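Long-range contacts in chitinase (Chromobacterium violaceum, PDB 4TXG), which probably hydrolyses chitin through a family 18 glycoside hydrolase domain that is joined to carbohydrate-binding and C-terminal accessory domains: residues G732-V737 with G765-T770; Y445-G450 with P700-A705; E694-V699 with R736-L741. One frame throughout, in Å; residues are numbered along the deposited sequence.

Contact 1: G732-V737 with G765-T770; sequences GDFNRV and GPSHYT. With CS (cesium ion), chain G.
The carbonyl O of His768 is gripped end-on by the guanidinium of Arg736. NH1 and NH2 each donate to it from 2.9 Å, and His768 O lies in the guanidinium plane. NH2 also gives a bond to Thr770 OG1 at 3.0 Å, again in that plane, so this nitrogen spans two residues of 765-770. With CG anti to the backbone N (chi1 -168°) and the chain extended as far as NE, Arg736 stretches across to reach them. NE bonds Gln696, and NH1 also forms a salt bridge with Asp698, a residue that takes His768 ND1 as well.

Beside this polar end, the CE1 edge of the His768 imidazole points at the Phe734 ring in an offset edge-to-face pair, centroids 5.3 Å apart and planes at 87°. One imidazole face carries Ser767 OG, 3.4 Å above its centre. On the backbone side of Phe734, its carbonyl O binds a cesium ion at 3.0 Å, together with a water and Ser719 OG.

Strands 734-737 and 767-770 run in roughly the same direction, 9.3 Å apart, because strand 694-700 lies between them in the sheet; the side chains of Phe734 and Arg736 reach over this middle strand to His768 and Thr770.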
ATOM      1  N   GLY A 732       1.407  -9.204 -19.044  1.00  9.32           N
ATOM      2  CA  GLY A 732       2.606  -8.402 -19.210  1.00  9.43           C
ATOM      3  C   GLY A 732       2.526  -7.154 -18.350  1.00 10.32           C
ATOM      4  O   GLY A 732       1.487  -6.881 -17.752  1.00  9.65           O
ATOM      5  N   ASP A 733       3.625  -6.404 -18.292  1.00  9.55           N
ATOM      6  CA  ASP A 733       3.706  -5.172 -17.507  1.00  7.42           C
ATOM      7  C   ASP A 733       3.148  -3.943 -18.235  1.00  7.55           C
ATOM      8  O   ASP A 733       2.465  -3.111 -17.625  1.00  9.32           O
ATOM      9  CB  ASP A 733       5.161  -4.873 -17.124  1.00  8.29           C
ATOM     10  CG  ASP A 733       5.732  -5.858 -16.119  1.00 14.11           C
ATOM     11  OD1 ASP A 733       4.959  -6.606 -15.484  1.00 13.71           O
ATOM     12  OD2 ASP A 733       6.972  -5.865 -15.944  1.00 13.41           O
ATOM     13  N   PHE A 734       3.468  -3.804 -19.520  1.00  7.40           N
ATOM     14  CA  PHE A 734       3.148  -2.559 -20.210  1.00  7.27           C
ATOM     15  C   PHE A 734       2.534  -2.738 -21.571  1.00  8.30           C
ATOM     16  O   PHE A 734       2.863  -3.665 -22.311  1.00  8.87           O
ATOM     17  CB  PHE A 734       4.404  -1.700 -20.367  1.00  8.48           C
ATOM     18  CG  PHE A 734       5.076  -1.379 -19.070  1.00  7.93           C
ATOM     19  CD1 PHE A 734       4.452  -0.556 -18.146  1.00  9.41           C
ATOM     20  CD2 PHE A 734       6.322  -1.908 -18.769  1.00 10.62           C
ATOM     21  CE1 PHE A 734       5.073  -0.246 -16.944  1.00  8.53           C
ATOM     22  CE2 PHE A 734       6.945  -1.618 -17.557  1.00 11.88           C
ATOM     23  CZ  PHE A 734       6.326  -0.788 -16.648  1.00  7.52           C
ATOM     24  N   ASN A 735       1.652  -1.802 -21.893  1.00  7.41           N
ATOM     25  CA  ASN A 735       1.232  -1.584 -23.262  1.00  8.87           C
ATOM     26  C   ASN A 735       1.966  -0.352 -23.772  1.00 10.40           C
ATOM     27  O   ASN A 735       1.745   0.750 -23.267  1.00 10.82           O
ATOM     28  CB  ASN A 735      -0.282  -1.383 -23.336  1.00  8.13           C
ATOM     29  CG  ASN A 735      -1.047  -2.596 -22.869  1.00 10.49           C
ATOM     30  OD1 ASN A 735      -0.744  -3.717 -23.269  1.00 11.85           O
ATOM     31  ND2 ASN A 735      -2.040  -2.381 -22.009  1.00 11.38           N
ATOM     32  N   ARG A 736       2.849  -0.520 -24.747  1.00  9.92           N
ATOM     33  CA  ARG A 736       3.585   0.643 -25.229  1.00 10.29           C
ATOM     34  C   ARG A 736       2.742   1.414 -26.230  1.00  9.98           C
ATOM     35  O   ARG A 736       2.176   0.844 -27.157  1.00 10.08           O
ATOM     36  CB  ARG A 736       4.924   0.248 -25.846  1.00 11.26           C
ATOM     37  CG  ARG A 736       5.822   1.467 -26.076  1.00  9.71           C
ATOM     38  CD  ARG A 736       7.302   1.114 -26.138  1.00 11.43           C
ATOM     39  NE  ARG A 736       8.106   2.336 -26.205  1.00 10.06           N
ATOM     40  CZ  ARG A 736       8.485   3.039 -25.142  1.00 11.25           C
ATOM     41  NH1 ARG A 736       8.145   2.651 -23.911  1.00  8.52           N
ATOM     42  NH2 ARG A 736       9.208   4.138 -25.311  1.00 10.90           N
ATOM     43  N   VAL A 737       2.674   2.723 -26.020  1.00  7.84           N
ATOM     44  CA  VAL A 737       1.816   3.620 -26.788  1.00  9.60           C
ATOM     45  C   VAL A 737       2.674   4.491 -27.698  1.00 12.13           C
ATOM     46  O   VAL A 737       3.800   4.821 -27.341  1.00 11.56           O
ATOM     47  CB  VAL A 737       0.980   4.492 -25.829  1.00 16.26           C
ATOM     48  CG1 VAL A 737       0.397   5.711 -26.526  1.00 19.74           C
ATOM     49  CG2 VAL A 737      -0.101   3.644 -25.183  1.00 18.94           C
ATOM     50  N   GLY A 765       2.261   6.724 -13.514  1.00  9.81           N
ATOM     51  CA  GLY A 765       3.190   7.091 -14.566  1.00 10.63           C
ATOM     52  C   GLY A 765       2.538   8.057 -15.543  1.00 11.97           C
ATOM     53  O   GLY A 765       1.971   9.064 -15.125  1.00 12.31           O
ATOM     54  N   PRO A 766       2.628   7.780 -16.852  1.00 10.45           N
ATOM     55  CA  PRO A 766       3.363   6.700 -17.527  1.00  8.94           C
ATOM     56  C   PRO A 766       4.880   6.795 -17.317  1.00 11.28           C
ATOM     57  O   PRO A 766       5.357   7.637 -16.546  1.00  9.23           O
ATOM     58  CB  PRO A 766       3.009   6.903 -19.009  1.00  9.92           C
ATOM     59  CG  PRO A 766       1.728   7.685 -19.005  1.00 13.02           C
ATOM     60  CD  PRO A 766       1.835   8.584 -17.803  1.00  9.81           C
ATOM     61  N   SER A 767       5.629   5.931 -17.990  1.00 10.74           N
ATOM     62  CA  SER A 767       7.083   5.932 -17.841  1.00 10.19           C
ATOM     63  C   SER A 767       7.748   5.395 -19.096  1.00  9.16           C
ATOM     64  O   SER A 767       7.073   4.932 -20.012  1.00 10.76           O
ATOM     65  CB  SER A 767       7.506   5.095 -16.628  1.00  9.30           C
ATOM     66  OG  SER A 767       7.119   3.742 -16.813  1.00 12.72           O
ATOM     67  N   HIS A 768       9.074   5.487 -19.125  1.00  8.82           N
ATOM     68  CA  HIS A 768       9.897   4.925 -20.204  1.00 10.88           C
ATOM     69  C   HIS A 768       9.597   5.593 -21.541  1.00 10.64           C
ATOM     70  O   HIS A 768       9.284   4.937 -22.544  1.00  9.53           O
ATOM     71  CB  HIS A 768       9.702   3.413 -20.286  1.00 12.27           C
ATOM     72  CG  HIS A 768       9.866   2.723 -18.971  1.00 13.83           C
ATOM     73  ND1 HIS A 768       9.187   1.570 -18.639  1.00 14.01           N
ATOM     74  CD2 HIS A 768      10.611   3.045 -17.881  1.00 14.93           C
ATOM     75  CE1 HIS A 768       9.520   1.196 -17.416  1.00 14.89           C
ATOM     76  NE2 HIS A 768      10.384   2.078 -16.934  1.00 13.54           N
ATOM     77  N   TYR A 769       9.729   6.915 -21.540  1.00  9.51           N
ATOM     78  CA  TYR A 769       9.472   7.729 -22.722  1.00  7.77           C
ATOM     79  C   TYR A 769      10.606   7.666 -23.729  1.00 11.88           C
ATOM     80  O   TYR A 769      11.782   7.641 -23.357  1.00 12.58           O
ATOM     81  CB  TYR A 769       9.249   9.194 -22.320  1.00  7.71           C
ATOM     82  CG  TYR A 769       8.004   9.432 -21.499  1.00 11.52           C
ATOM     83  CD1 TYR A 769       8.036   9.348 -20.110  1.00 11.50           C
ATOM     84  CD2 TYR A 769       6.806   9.766 -22.115  1.00 12.19           C
ATOM     85  CE1 TYR A 769       6.890   9.567 -19.360  1.00 11.77           C
ATOM     86  CE2 TYR A 769       5.665   9.980 -21.379  1.00 14.58           C
ATOM     87  CZ  TYR A 769       5.715   9.886 -20.001  1.00 14.90           C
ATOM     88  OH  TYR A 769       4.572  10.109 -19.265  1.00 16.54           O
ATOM     89  N   THR A 770      10.257   7.646 -25.010  1.00 10.44           N
ATOM     90  CA  THR A 770      11.263   7.885 -26.044  1.00  9.07           C
ATOM     91  C   THR A 770      10.767   8.900 -27.052  1.00 10.03           C
ATOM     92  O   THR A 770       9.557   9.055 -27.270  1.00 10.01           O
ATOM     93  CB  THR A 770      11.666   6.600 -26.803  1.00 10.28           C
ATOM     94  OG1 THR A 770      10.504   5.965 -27.352  1.00 11.58           O
ATOM     95  CG2 THR A 770      12.403   5.629 -25.886  1.00 12.04           C
TER
HETATM   96 CS    CS G 806       5.052  -4.450 -24.286  1.00 92.17          CS
HETATM   97  O   HOH W   1       6.974  -1.966 -23.483  1.00 19.88           O

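Contact 2: Y445-G450 with P700-A705; sequences YHYYRG and PTSAPA
Pro700 packs its ring against the backbone of Gly450, CG lying 3.5 Å from Gly450 CA, where no side chain intervenes. The same ring presses CB to within 3.1 Å of His446 O, a tight van der Waals approach, so the proline is wedged against His446 O and Gly450, the latter closing 445-450. A second van der Waals contact comes two residues on, at Ser702: its CB sits 3.9 Å from Tyr447 CB, and Ser702 OG lies 3.6 Å from Tyr447 CA. Tyr447 CB touches the loop, and its side chain also packs on Leu377 and Phe383.

These touches join two domains. Helix 441-448 belongs to the family 18 TIM barrel and precedes barrel strand 457-462, whereas 700-705 leaves the end of strand 694-700 of the C-terminal domain and opens with a type I beta turn from Pro700 to Ala703, closed by a weak Ala703 N to Pro700 O bond. The turn brings Pro700, Thr701 and Ser702 against 445-450.

Polar groups meet here without bonding directly across the segments. Thr701 OG1 comes 3.6 Å from His446 ND1, oblique to the imidazole, but its hydrogen bond goes to Gly732 O. Ser702 OG, set between the backbone N and the carbonyl carbon (chi1 55°), likewise bonds Pro762 O, while Ser702 O takes the indole NE1 of Trp443, earlier on the same helix. Tyr447 O accepts from Gly450 N at 3.1 Å and also from Ser764 OG.

Aromatic rings adjoin His446: one imidazole face has Tyr445 CD2 3.7 Å above its centre, and the Tyr445 ring meets Trp591 of helix 582-594 edge-to-face.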
ATOM      1  N   TYR A 445      -0.705  -4.444  -8.314  1.00  5.44           N
ATOM      2  CA  TYR A 445       0.726  -4.454  -8.599  1.00  5.47           C
ATOM      3  C   TYR A 445       0.994  -3.801  -9.957  1.00  6.25           C
ATOM      4  O   TYR A 445       1.873  -2.939 -10.106  1.00  5.83           O
ATOM      5  CB  TYR A 445       1.272  -5.885  -8.585  1.00  6.48           C
ATOM      6  CG  TYR A 445       2.599  -6.021  -9.293  1.00  6.47           C
ATOM      7  CD1 TYR A 445       3.778  -5.554  -8.708  1.00  7.14           C
ATOM      8  CD2 TYR A 445       2.674  -6.605 -10.551  1.00  7.46           C
ATOM      9  CE1 TYR A 445       4.993  -5.669  -9.363  1.00  6.80           C
ATOM     10  CE2 TYR A 445       3.892  -6.727 -11.206  1.00  6.02           C
ATOM     11  CZ  TYR A 445       5.037  -6.254 -10.613  1.00  7.85           C
ATOM     12  OH  TYR A 445       6.244  -6.369 -11.280  1.00  9.61           O
ATOM     13  N   HIS A 446       0.229  -4.212 -10.954  1.00  5.90           N
ATOM     14  CA  HIS A 446       0.460  -3.710 -12.300  1.00  6.40           C
ATOM     15  C   HIS A 446       0.119  -2.231 -12.421  1.00  7.93           C
ATOM     16  O   HIS A 446       0.755  -1.512 -13.204  1.00  6.77           O
ATOM     17  CB  HIS A 446      -0.316  -4.555 -13.307  1.00  6.41           C
ATOM     18  CG  HIS A 446       0.392  -5.832 -13.636  1.00  8.70           C
ATOM     19  ND1 HIS A 446       1.603  -5.843 -14.289  1.00  8.48           N
ATOM     20  CD2 HIS A 446       0.103  -7.120 -13.336  1.00  8.46           C
ATOM     21  CE1 HIS A 446       2.018  -7.096 -14.416  1.00 10.24           C
ATOM     22  NE2 HIS A 446       1.125  -7.887 -13.855  1.00  9.44           N
ATOM     23  N   TYR A 447      -0.839  -1.763 -11.627  1.00  6.25           N
ATOM     24  CA  TYR A 447      -1.094  -0.327 -11.560  1.00  6.44           C
ATOM     25  C   TYR A 447       0.179   0.414 -11.119  1.00  6.44           C
ATOM     26  O   TYR A 447       0.602   1.386 -11.754  1.00  6.77           O
ATOM     27  CB  TYR A 447      -2.264  -0.005 -10.594  1.00  6.37           C
ATOM     28  CG  TYR A 447      -2.355   1.477 -10.277  1.00  6.59           C
ATOM     29  CD1 TYR A 447      -1.603   2.033  -9.245  1.00  6.50           C
ATOM     30  CD2 TYR A 447      -3.158   2.331 -11.036  1.00  6.99           C
ATOM     31  CE1 TYR A 447      -1.651   3.385  -8.975  1.00  6.79           C
ATOM     32  CE2 TYR A 447      -3.210   3.689 -10.759  1.00  7.28           C
ATOM     33  CZ  TYR A 447      -2.448   4.206  -9.725  1.00  8.00           C
ATOM     34  OH  TYR A 447      -2.490   5.570  -9.423  1.00  7.75           O
ATOM     35  N   TYR A 448       0.784  -0.039 -10.028  1.00  6.16           N
ATOM     36  CA  TYR A 448       1.912   0.704  -9.457  1.00  8.18           C
ATOM     37  C   TYR A 448       3.168   0.638 -10.329  1.00  8.10           C
ATOM     38  O   TYR A 448       4.023   1.520 -10.244  1.00  7.40           O
ATOM     39  CB  TYR A 448       2.191   0.225  -8.018  1.00  6.44           C
ATOM     40  CG  TYR A 448       1.152   0.840  -7.095  1.00  5.91           C
ATOM     41  CD1 TYR A 448       1.246   2.171  -6.717  1.00  6.31           C
ATOM     42  CD2 TYR A 448       0.046   0.114  -6.662  1.00  5.74           C
ATOM     43  CE1 TYR A 448       0.281   2.770  -5.922  1.00  6.23           C
ATOM     44  CE2 TYR A 448      -0.932   0.707  -5.857  1.00  7.30           C
ATOM     45  CZ  TYR A 448      -0.801   2.033  -5.488  1.00  6.87           C
ATOM     46  OH  TYR A 448      -1.757   2.654  -4.694  1.00  7.61           O
ATOM     47  N   ARG A 449       3.271  -0.367 -11.196  1.00  7.56           N
ATOM     48  CA  ARG A 449       4.412  -0.431 -12.110  1.00  7.59           C
ATOM     49  C   ARG A 449       4.390   0.677 -13.158  1.00  7.00           C
ATOM     50  O   ARG A 449       5.382   0.895 -13.856  1.00  7.75           O
ATOM     51  CB  ARG A 449       4.471  -1.789 -12.807  1.00  6.59           C
ATOM     52  CG  ARG A 449       4.899  -2.911 -11.880  1.00  6.32           C
ATOM     53  CD  ARG A 449       6.386  -2.766 -11.509  1.00  8.40           C
ATOM     54  NE  ARG A 449       7.202  -3.181 -12.646  1.00 22.47           N
ATOM     55  CZ  ARG A 449       7.728  -2.348 -13.523  1.00 24.10           C
ATOM     56  NH1 ARG A 449       7.561  -1.040 -13.375  1.00 40.27           N
ATOM     57  NH2 ARG A 449       8.429  -2.817 -14.538  1.00 10.59           N
ATOM     58  N   GLY A 450       3.258   1.358 -13.293  1.00  7.10           N
ATOM     59  CA  GLY A 450       3.190   2.481 -14.205  1.00  7.55           C
ATOM     60  C   GLY A 450       4.202   3.546 -13.827  1.00 10.78           C
ATOM     61  O   GLY A 450       4.786   4.192 -14.699  1.00  8.98           O
ATOM     62  N   PRO A 700       0.892   1.200 -17.927  1.00  6.45           N
ATOM     63  CA  PRO A 700       0.752  -0.099 -17.251  1.00  6.47           C
ATOM     64  C   PRO A 700      -0.506  -0.832 -17.710  1.00  7.04           C
ATOM     65  O   PRO A 700      -1.484  -0.200 -18.116  1.00  8.27           O
ATOM     66  CB  PRO A 700       0.664   0.277 -15.769  1.00  6.29           C
ATOM     67  CG  PRO A 700       0.107   1.688 -15.772  1.00  8.75           C
ATOM     68  CD  PRO A 700       0.713   2.337 -17.007  1.00  6.30           C
ATOM     69  N   THR A 701      -0.462  -2.157 -17.653  1.00  6.82           N
ATOM     70  CA  THR A 701      -1.564  -2.991 -18.120  1.00  6.98           C
ATOM     71  C   THR A 701      -2.765  -3.000 -17.170  1.00  6.92           C
ATOM     72  O   THR A 701      -3.708  -3.759 -17.369  1.00  7.66           O
ATOM     73  CB  THR A 701      -1.095  -4.440 -18.313  1.00  9.25           C
ATOM     74  OG1 THR A 701      -0.389  -4.860 -17.135  1.00  8.68           O
ATOM     75  CG2 THR A 701      -0.168  -4.551 -19.538  1.00  9.57           C
ATOM     76  N   SER A 702      -2.711  -2.180 -16.127  1.00  8.51           N
ATOM     77  CA  SER A 702      -3.885  -1.943 -15.291  1.00  6.64           C
ATOM     78  C   SER A 702      -5.022  -1.346 -16.127  1.00  8.49           C
ATOM     79  O   SER A 702      -6.199  -1.576 -15.832  1.00  9.05           O
ATOM     80  CB  SER A 702      -3.533  -1.018 -14.107  1.00  6.41           C
ATOM     81  OG  SER A 702      -2.937   0.200 -14.564  1.00  6.31           O
ATOM     82  N   ALA A 703      -4.672  -0.603 -17.180  1.00  6.84           N
ATOM     83  CA  ALA A 703      -5.678  -0.086 -18.110  1.00  7.31           C
ATOM     84  C   ALA A 703      -5.711  -0.966 -19.335  1.00  8.22           C
ATOM     85  O   ALA A 703      -4.663  -1.429 -19.797  1.00  7.63           O
ATOM     86  CB  ALA A 703      -5.377   1.361 -18.508  1.00  9.15           C
ATOM     87  N   PRO A 704      -6.913  -1.207 -19.870  1.00  8.58           N
ATOM     88  CA  PRO A 704      -7.061  -1.985 -21.104  1.00  9.65           C
ATOM     89  C   PRO A 704      -6.272  -1.359 -22.243  1.00  8.17           C
ATOM     90  O   PRO A 704      -6.058  -0.150 -22.256  1.00  9.68           O
ATOM     91  CB  PRO A 704      -8.566  -1.925 -21.387  1.00 11.86           C
ATOM     92  CG  PRO A 704      -9.198  -1.586 -20.093  1.00 10.67           C
ATOM     93  CD  PRO A 704      -8.210  -0.780 -19.314  1.00  9.70           C
ATOM     94  N   ALA A 705      -5.854  -2.174 -23.201  1.00  9.50           N
ATOM     95  CA  ALA A 705      -4.955  -1.687 -24.244  1.00 11.47           C
ATOM     96  C   ALA A 705      -5.713  -0.985 -25.370  1.00 17.27           C
ATOM     97  O   ALA A 705      -5.392  -1.155 -26.546  1.00 26.47           O
ATOM     98  CB  ALA A 705      -4.128  -2.847 -24.802  1.00 13.13           C
TER

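Contact 3: E694-V699 with R736-L741; sequences EFQFDV and RVSVKL
The guanidinium of Arg736 lies with one face over the backbone of strand 694-699, Phe697 N standing 3.8 Å above its centre. At its edge NE donates 2.8 Å to Gln696 OE1, on a lone pair in the carbonyl plane, although the amide is turned 60° against the guanidinium. At another edge NH1 meets Asp698 OD1 in a weak hydrogen bond and salt bridge, with the carboxylate nearly perpendicular at 81°. On the other side of the sheet Val737 CB lies over one face of the Phe697 ring.

The two strands are antiparallel. Phe695 pairs with Val739 and Phe697 with Val737 through hydrogen bonds, and Glu694, Gln696 and Asp698 face Lys740, Ser738 and Arg736 in the non-hydrogen-bonded positions. The side chains of the bonded pairs form the apolar face. Phe695 CE2 also meets Leu741 CG at 3.8 Å, and Val699 CG2 meets Val737 CG2 at 3.7 Å, at the two ends of the pairing.

On the polar face, Ser738 OG donates to Glu694 OE2 over 2.6 Å, reaching it on the anti side. Gln696 NE2 adds a nearly straight bond of 2.9 Å to the same oxygen from above the carboxylate plane. Gln696, its chain extended beyond CG, therefore links Arg736 to Glu694, accepting at OE1 and donating at NE2, which fixes the flip of its amide. Two donors on OE2 would probably stabilise the carboxylate charge of Glu694, and Asp698, bonded also to His768, is probably held ionised beside the arginine.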
ATOM      1  N   GLU A 694       8.041  11.018 -33.361  1.00 10.57           N
ATOM      2  CA  GLU A 694       7.248  10.004 -32.659  1.00 10.35           C
ATOM      3  C   GLU A 694       7.555   9.943 -31.172  1.00 12.92           C
ATOM      4  O   GLU A 694       8.711   9.832 -30.768  1.00 13.95           O
ATOM      5  CB  GLU A 694       7.471   8.619 -33.270  1.00 12.54           C
ATOM      6  CG  GLU A 694       6.628   7.535 -32.607  1.00 14.03           C
ATOM      7  CD  GLU A 694       6.814   6.173 -33.240  1.00 20.25           C
ATOM      8  OE1 GLU A 694       7.783   6.008 -34.012  1.00 21.71           O
ATOM      9  OE2 GLU A 694       5.987   5.273 -32.969  1.00 17.49           O
ATOM     10  N   PHE A 695       6.510  10.014 -30.358  1.00  9.07           N
ATOM     11  CA  PHE A 695       6.668   9.865 -28.923  1.00  8.69           C
ATOM     12  C   PHE A 695       6.112   8.509 -28.528  1.00 10.84           C
ATOM     13  O   PHE A 695       5.012   8.157 -28.945  1.00 13.57           O
ATOM     14  CB  PHE A 695       5.943  10.983 -28.168  1.00  8.56           C
ATOM     15  CG  PHE A 695       6.272  12.371 -28.670  1.00 12.23           C
ATOM     16  CD1 PHE A 695       7.528  12.916 -28.464  1.00 13.56           C
ATOM     17  CD2 PHE A 695       5.312  13.128 -29.321  1.00 13.82           C
ATOM     18  CE1 PHE A 695       7.838  14.194 -28.920  1.00 12.75           C
ATOM     19  CE2 PHE A 695       5.611  14.414 -29.780  1.00 17.25           C
ATOM     20  CZ  PHE A 695       6.881  14.941 -29.570  1.00 12.79           C
ATOM     21  N   GLN A 696       6.875   7.742 -27.750  1.00  9.43           N
ATOM     22  CA  GLN A 696       6.360   6.490 -27.201  1.00  8.14           C
ATOM     23  C   GLN A 696       6.524   6.472 -25.688  1.00  9.93           C
ATOM     24  O   GLN A 696       7.399   7.141 -25.145  1.00 10.26           O
ATOM     25  CB  GLN A 696       7.075   5.277 -27.799  1.00  8.36           C
ATOM     26  CG  GLN A 696       6.802   5.041 -29.271  1.00 12.40           C
ATOM     27  CD  GLN A 696       7.349   3.708 -29.751  1.00 16.10           C
ATOM     28  OE1 GLN A 696       7.887   2.918 -28.968  1.00 19.39           O
ATOM     29  NE2 GLN A 696       7.203   3.442 -31.043  1.00 14.99           N
ATOM     30  N   PHE A 697       5.675   5.709 -25.012  1.00  9.95           N
ATOM     31  CA  PHE A 697       5.832   5.517 -23.577  1.00  7.36           C
ATOM     32  C   PHE A 697       5.061   4.277 -23.142  1.00  7.57           C
ATOM     33  O   PHE A 697       4.176   3.802 -23.858  1.00  9.36           O
ATOM     34  CB  PHE A 697       5.373   6.748 -22.783  1.00 10.18           C
ATOM     35  CG  PHE A 697       4.042   7.314 -23.220  1.00 10.26           C
ATOM     36  CD1 PHE A 697       2.855   6.851 -22.663  1.00 12.84           C
ATOM     37  CD2 PHE A 697       3.983   8.325 -24.165  1.00 12.42           C
ATOM     38  CE1 PHE A 697       1.628   7.376 -23.054  1.00 12.86           C
ATOM     39  CE2 PHE A 697       2.761   8.853 -24.560  1.00 15.24           C
ATOM     40  CZ  PHE A 697       1.582   8.376 -24.006  1.00 14.49           C
ATOM     41  N   ASP A 698       5.427   3.753 -21.978  1.00  8.04           N
ATOM     42  CA  ASP A 698       4.770   2.576 -21.411  1.00  9.90           C
ATOM     43  C   ASP A 698       3.589   2.970 -20.534  1.00  9.57           C
ATOM     44  O   ASP A 698       3.723   3.784 -19.622  1.00 10.14           O
ATOM     45  CB  ASP A 698       5.758   1.747 -20.582  1.00  9.81           C
ATOM     46  CG  ASP A 698       6.749   0.984 -21.433  1.00 12.46           C
ATOM     47  OD1 ASP A 698       6.445   0.684 -22.609  1.00 12.24           O
ATOM     48  OD2 ASP A 698       7.837   0.669 -20.905  1.00 11.68           O
ATOM     49  N   VAL A 699       2.433   2.388 -20.825  1.00  8.89           N
ATOM     50  CA  VAL A 699       1.256   2.511 -19.976  1.00  7.87           C
ATOM     51  C   VAL A 699       1.066   1.177 -19.258  1.00  6.63           C
ATOM     52  O   VAL A 699       1.105   0.129 -19.905  1.00  8.76           O
ATOM     53  CB  VAL A 699       0.014   2.876 -20.819  1.00 11.42           C
ATOM     54  CG1 VAL A 699      -1.239   2.977 -19.955  1.00 11.66           C
ATOM     55  CG2 VAL A 699       0.275   4.192 -21.554  1.00 13.70           C
ATOM     56  N   ARG A 736       2.849  -0.520 -24.747  1.00  9.92           N
ATOM     57  CA  ARG A 736       3.585   0.643 -25.229  1.00 10.29           C
ATOM     58  C   ARG A 736       2.742   1.414 -26.230  1.00  9.98           C
ATOM     59  O   ARG A 736       2.176   0.844 -27.157  1.00 10.08           O
ATOM     60  CB  ARG A 736       4.924   0.248 -25.846  1.00 11.26           C
ATOM     61  CG  ARG A 736       5.822   1.467 -26.076  1.00  9.71           C
ATOM     62  CD  ARG A 736       7.302   1.114 -26.138  1.00 11.43           C
ATOM     63  NE  ARG A 736       8.106   2.336 -26.205  1.00 10.06           N
ATOM     64  CZ  ARG A 736       8.485   3.039 -25.142  1.00 11.25           C
ATOM     65  NH1 ARG A 736       8.145   2.651 -23.911  1.00  8.52           N
ATOM     66  NH2 ARG A 736       9.208   4.138 -25.311  1.00 10.90           N
ATOM     67  N   VAL A 737       2.674   2.723 -26.020  1.00  7.84           N
ATOM     68  CA  VAL A 737       1.816   3.620 -26.788  1.00  9.60           C
ATOM     69  C   VAL A 737       2.674   4.491 -27.698  1.00 12.13           C
ATOM     70  O   VAL A 737       3.800   4.821 -27.341  1.00 11.56           O
ATOM     71  CB  VAL A 737       0.980   4.492 -25.829  1.00 16.26           C
ATOM     72  CG1 VAL A 737       0.397   5.711 -26.526  1.00 19.74           C
ATOM     73  CG2 VAL A 737      -0.101   3.644 -25.183  1.00 18.94           C
ATOM     74  N   SER A 738       2.158   4.823 -28.878  1.00  9.79           N
ATOM     75  CA  SER A 738       2.825   5.751 -29.782  1.00 11.20           C
ATOM     76  C   SER A 738       1.882   6.880 -30.165  1.00 13.16           C
ATOM     77  O   SER A 738       0.714   6.653 -30.476  1.00 12.33           O
ATOM     78  CB  SER A 738       3.310   5.034 -31.041  1.00 15.36           C
ATOM     79  OG  SER A 738       3.657   5.957 -32.066  1.00 18.51           O
ATOM     80  N   VAL A 739       2.394   8.102 -30.143  1.00 12.45           N
ATOM     81  CA  VAL A 739       1.677   9.206 -30.757  1.00 13.94           C
ATOM     82  C   VAL A 739       2.697  10.058 -31.503  1.00 12.16           C
ATOM     83  O   VAL A 739       3.806  10.271 -31.024  1.00 13.59           O
ATOM     84  CB  VAL A 739       0.893  10.043 -29.726  1.00 16.55           C
ATOM     85  CG1 VAL A 739       1.840  10.667 -28.695  1.00 14.33           C
ATOM     86  CG2 VAL A 739       0.040  11.116 -30.436  1.00 20.68           C
ATOM     87  N   LYS A 740       2.333  10.505 -32.700  1.00 14.32           N
ATOM     88  CA  LYS A 740       3.230  11.308 -33.518  1.00 13.42           C
ATOM     89  C   LYS A 740       2.703  12.726 -33.669  1.00 11.20           C
ATOM     90  O   LYS A 740       1.489  12.937 -33.742  1.00 11.44           O
ATOM     91  CB  LYS A 740       3.393  10.693 -34.913  1.00 15.87           C
ATOM     92  CG  LYS A 740       3.961   9.299 -34.928  1.00 15.32           C
ATOM     93  CD  LYS A 740       4.153   8.809 -36.354  1.00 21.08           C
ATOM     94  CE  LYS A 740       4.675   7.380 -36.366  1.00 28.92           C
ATOM     95  NZ  LYS A 740       4.872   6.864 -37.746  1.00 35.63           N
ATOM     96  N   LEU A 741       3.609  13.698 -33.739  1.00 11.96           N
ATOM     97  CA  LEU A 741       3.217  14.998 -34.262  1.00 10.89           C
ATOM     98  C   LEU A 741       2.682  14.762 -35.669  1.00 11.35           C
ATOM     99  O   LEU A 741       3.246  13.969 -36.425  1.00 12.24           O
ATOM    100  CB  LEU A 741       4.394  15.980 -34.289  1.00 10.99           C
ATOM    101  CG  LEU A 741       4.941  16.460 -32.934  1.00 13.92           C
ATOM    102  CD1 LEU A 741       6.176  17.336 -33.116  1.00 12.09           C
ATOM    103  CD2 LEU A 741       3.860  17.221 -32.157  1.00 15.56           C
TER
HETATM  104  O   HOH W   2      10.825   3.277 -28.186  1.00 24.34           O

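From the N terminus, 445-450 of the catalytic barrel comes first, and contact 2 closes the longest loop, about 250 residues, by bringing 700-705 of the C-terminal domain onto its helix. Contact 3 starts at 694-699, just before that closure, and ends at 736-741, so the two cross. Contact 1 begins at 732-737, on the strand where contact 3 finishes, and closes at 765-770, in series after contact 2. Contacts 1 and 3 share Arg736 and Val737 and tie three strands of one sheet together, with 694-700 in the middle. Thr701 of contact 2 bonds Gly732 and Asp733 of contact 1, so the domain junction leads directly into that sheet.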